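Local coordinates for protein peptidoglycan D,D-transpeptidase PbpA (Mycobacterium tuberculosis, PDB 3UPP) that probably cross-links peptidoglycan strands as a penicillin-binding D,D-transpeptidase, helping to build the cell wall and to regulate cell length, at residues E247-S252 / V375-V380. Residues are numbered along the deposited sequence; the frame is centred on the assembly and turned at random.
With CEF (CEFOTAXIME, C3' cleaved, open, bound form), chain C.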
loop_
_atom_site.group_PDB
_atom_site.type_symbol
_atom_site.label_atom_id
_atom_site.label_comp_id
_atom_site.label_asym_id
_atom_site.label_seq_id
_atom_site.Cartn_x
_atom_site.Cartn_y
_atom_site.Cartn_z
ATOM N N GLU A 247 4.978 -2.397 -26.762
ATOM C CA GLU A 247 4.224 -1.210 -27.143
ATOM C C GLU A 247 2.860 -1.182 -26.452
ATOM O O GLU A 247 2.455 -0.145 -25.949
ATOM C CB GLU A 247 4.065 -1.142 -28.663
ATOM C CG GLU A 247 3.585 0.194 -29.176
ATOM C CD GLU A 247 3.519 0.274 -30.714
ATOM O OE1 GLU A 247 3.690 -0.756 -31.406
ATOM O OE2 GLU A 247 3.287 1.382 -31.235
ATOM N N ALA A 248 2.169 -2.321 -26.434
ATOM C CA ALA A 248 0.845 -2.426 -25.844
ATOM C C ALA A 248 0.872 -2.111 -24.349
ATOM O O ALA A 248 -0.114 -1.651 -23.782
ATOM C CB ALA A 248 0.272 -3.813 -26.079
ATOM N N PHE A 249 2.024 -2.370 -23.739
ATOM C CA PHE A 249 2.206 -2.289 -22.307
ATOM C C PHE A 249 2.464 -0.849 -21.924
ATOM O O PHE A 249 1.868 -0.340 -20.962
ATOM C CB PHE A 249 3.385 -3.169 -21.873
ATOM C CG PHE A 249 3.635 -3.159 -20.400
ATOM C CD1 PHE A 249 3.111 -4.162 -19.592
ATOM C CD2 PHE A 249 4.385 -2.137 -19.813
ATOM C CE1 PHE A 249 3.337 -4.157 -18.211
ATOM C CE2 PHE A 249 4.608 -2.114 -18.441
ATOM C CZ PHE A 249 4.086 -3.136 -17.633
ATOM N N VAL A 250 3.361 -0.203 -22.674
ATOM C CA VAL A 250 3.752 1.181 -22.407
ATOM C C VAL A 250 2.612 2.143 -22.713
ATOM O O VAL A 250 2.483 3.178 -22.062
ATOM C CB VAL A 250 5.084 1.581 -23.121
ATOM C CG1 VAL A 250 6.205 0.563 -22.783
ATOM C CG2 VAL A 250 4.898 1.747 -24.641
ATOM N N LYS A 251 1.775 1.787 -23.684
ATOM C CA LYS A 251 0.593 2.578 -23.984
ATOM C C LYS A 251 -0.603 2.143 -23.128
ATOM O O LYS A 251 -1.596 2.867 -23.033
ATOM C CB LYS A 251 0.251 2.516 -25.477
ATOM C CG LYS A 251 1.238 3.280 -26.368
ATOM C CD LYS A 251 0.625 3.696 -27.700
ATOM C CE LYS A 251 1.077 2.769 -28.817
ATOM N NZ LYS A 251 1.106 3.423 -30.151
ATOM N N SER A 252 -0.497 0.960 -22.518
ATOM C CA SER A 252 -1.555 0.378 -21.704
ATOM C C SER A 252 -2.812 0.201 -22.549
ATOM O O SER A 252 -3.871 0.760 -22.252
ATOM C CB SER A 252 -1.822 1.240 -20.457
ATOM O OG SER A 252 -2.430 0.482 -19.422
ATOM N N VAL A 375 9.931 0.711 -17.073
ATOM C CA VAL A 375 10.747 1.892 -17.355
ATOM C C VAL A 375 10.166 2.614 -18.568
ATOM O O VAL A 375 10.077 3.842 -18.578
ATOM C CB VAL A 375 12.220 1.535 -17.589
ATOM C CG1 VAL A 375 12.929 2.628 -18.402
ATOM C CG2 VAL A 375 12.918 1.337 -16.262
ATOM N N GLY A 376 9.742 1.829 -19.559
ATOM C CA GLY A 376 9.136 2.344 -20.778
ATOM C C GLY A 376 7.723 2.858 -20.595
ATOM O O GLY A 376 7.348 3.847 -21.220
ATOM N N ALA A 377 6.929 2.184 -19.757
ATOM C CA ALA A 377 5.583 2.678 -19.403
ATOM C C ALA A 377 5.663 4.002 -18.659
ATOM O O ALA A 377 4.800 4.860 -18.848
ATOM C CB ALA A 377 4.794 1.660 -18.602
ATOM N N GLU A 378 6.696 4.175 -17.836
ATOM C CA GLU A 378 6.921 5.451 -17.142
ATOM C C GLU A 378 7.258 6.594 -18.111
ATOM O O GLU A 378 6.847 7.741 -17.897
ATOM C CB GLU A 378 8.001 5.306 -16.062
ATOM C CG GLU A 378 8.499 6.617 -15.428
ATOM C CD GLU A 378 7.501 7.272 -14.462
ATOM O OE1 GLU A 378 6.430 6.687 -14.194
ATOM O OE2 GLU A 378 7.799 8.389 -13.975
ATOM N N LYS A 379 8.001 6.274 -19.170
ATOM C CA LYS A 379 8.349 7.257 -20.180
ATOM C C LYS A 379 7.148 7.765 -20.981
ATOM O O LYS A 379 7.119 8.937 -21.350
ATOM C CB LYS A 379 9.467 6.746 -21.093
ATOM C CG LYS A 379 10.840 7.242 -20.669
ATOM C CD LYS A 379 11.951 6.379 -21.219
ATOM C CE LYS A 379 13.248 6.590 -20.444
ATOM N NZ LYS A 379 13.802 7.963 -20.582
ATOM N N VAL A 380 6.157 6.906 -21.220
ATOM C CA VAL A 380 4.956 7.293 -21.974
ATOM C C VAL A 380 4.035 8.179 -21.125
ATOM O O VAL A 380 3.492 9.183 -21.614
ATOM C CB VAL A 380 4.191 6.057 -22.529
ATOM C CG1 VAL A 380 2.809 6.443 -23.067
ATOM C CG2 VAL A 380 4.999 5.384 -23.611
HETATM S S1 CEF C . -6.505 2.884 -20.565
HETATM C C1 CEF C . -4.928 3.689 -20.989
HETATM C C2 CEF C . -4.311 4.247 -19.868
HETATM C C3 CEF C . -3.563 5.402 -20.095
HETATM C C4 CEF C . -4.394 3.692 -18.568
HETATM C C5 CEF C . -3.454 4.005 -17.578
HETATM O O1 CEF C . -2.186 3.796 -17.765
HETATM O O2 CEF C . -3.824 4.599 -16.482
HETATM N N1 CEF C . -5.089 2.596 -18.267
HETATM C C6 CEF C . -5.825 1.818 -19.257
HETATM C C7 CEF C . -6.858 0.931 -18.580
HETATM C C8 CEF C . -6.195 0.067 -17.509
HETATM O O3 CEF C . -6.844 -0.306 -16.529
HETATM N N2 CEF C . -7.999 1.646 -17.985
HETATM C C9 CEF C . -9.214 1.548 -18.548
HETATM O O4 CEF C . -9.440 0.916 -19.576
HETATM C C10 CEF C . -10.343 2.281 -17.816
HETATM N N3 CEF C . -11.332 1.580 -17.212
HETATM O O5 CEF C . -11.324 -0.053 -17.303
HETATM C C11 CEF C . -10.221 -0.673 -16.602
HETATM C C12 CEF C . -10.333 3.608 -17.765
HETATM C C13 CEF C . -11.374 4.306 -17.295
HETATM S S2 CEF C . -10.924 5.896 -17.426
HETATM C C14 CEF C . -9.474 5.644 -18.061
HETATM N N4 CEF C . -8.615 6.600 -18.399
HETATM N N5 CEF C . -9.276 4.333 -18.197
#
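V250 lies against G376, A377 and V380, joining the short helix 245-250 to the C-terminal end of helix 364-380 in the penicillin-binding transpeptidase domain. No hydrogen bond crosses between the segments; what holds them is apolar contact. The V250 CG1 methyl touches the helix backbone itself, with CG1 3.5 Å from both G376 C and A377 N. Since G376 has no side chain, the methyl can come this close. The CA atoms of V250 and A377 approach to 3.8 Å. Beside it, the V250 and V380 side chains cross at about a right angle, their CG2 methyls 3.8 Å apart. F249, itself buried, has CG anti to its own N (chi1 -179°), which carries the ring out to A377, and F249 CE2 lies 3.8 Å from A377 CB; V197 and T200 of helix 196-205 also touch this ring.

Within 247-252, K251 NZ makes a salt bridge to E247 OE2 at 3.2 Å, on the anti side and 34° out of the carboxylate plane, and also hydrogen-bonds C237 O. S252, of positive phi, is the C-prime residue of a Schellman motif that ends the helix. S252 OG hydrogen-bonds to K196 NZ and K395 NZ, consistent with the serine of an SxN motif, and S252 O comes within 3.4 Å of C1 of the bound, opened cefotaxime. Back at the helix contact, V380 CB and CG1 both press on the V250 carbonyl, each 3.4 Å from V250 O.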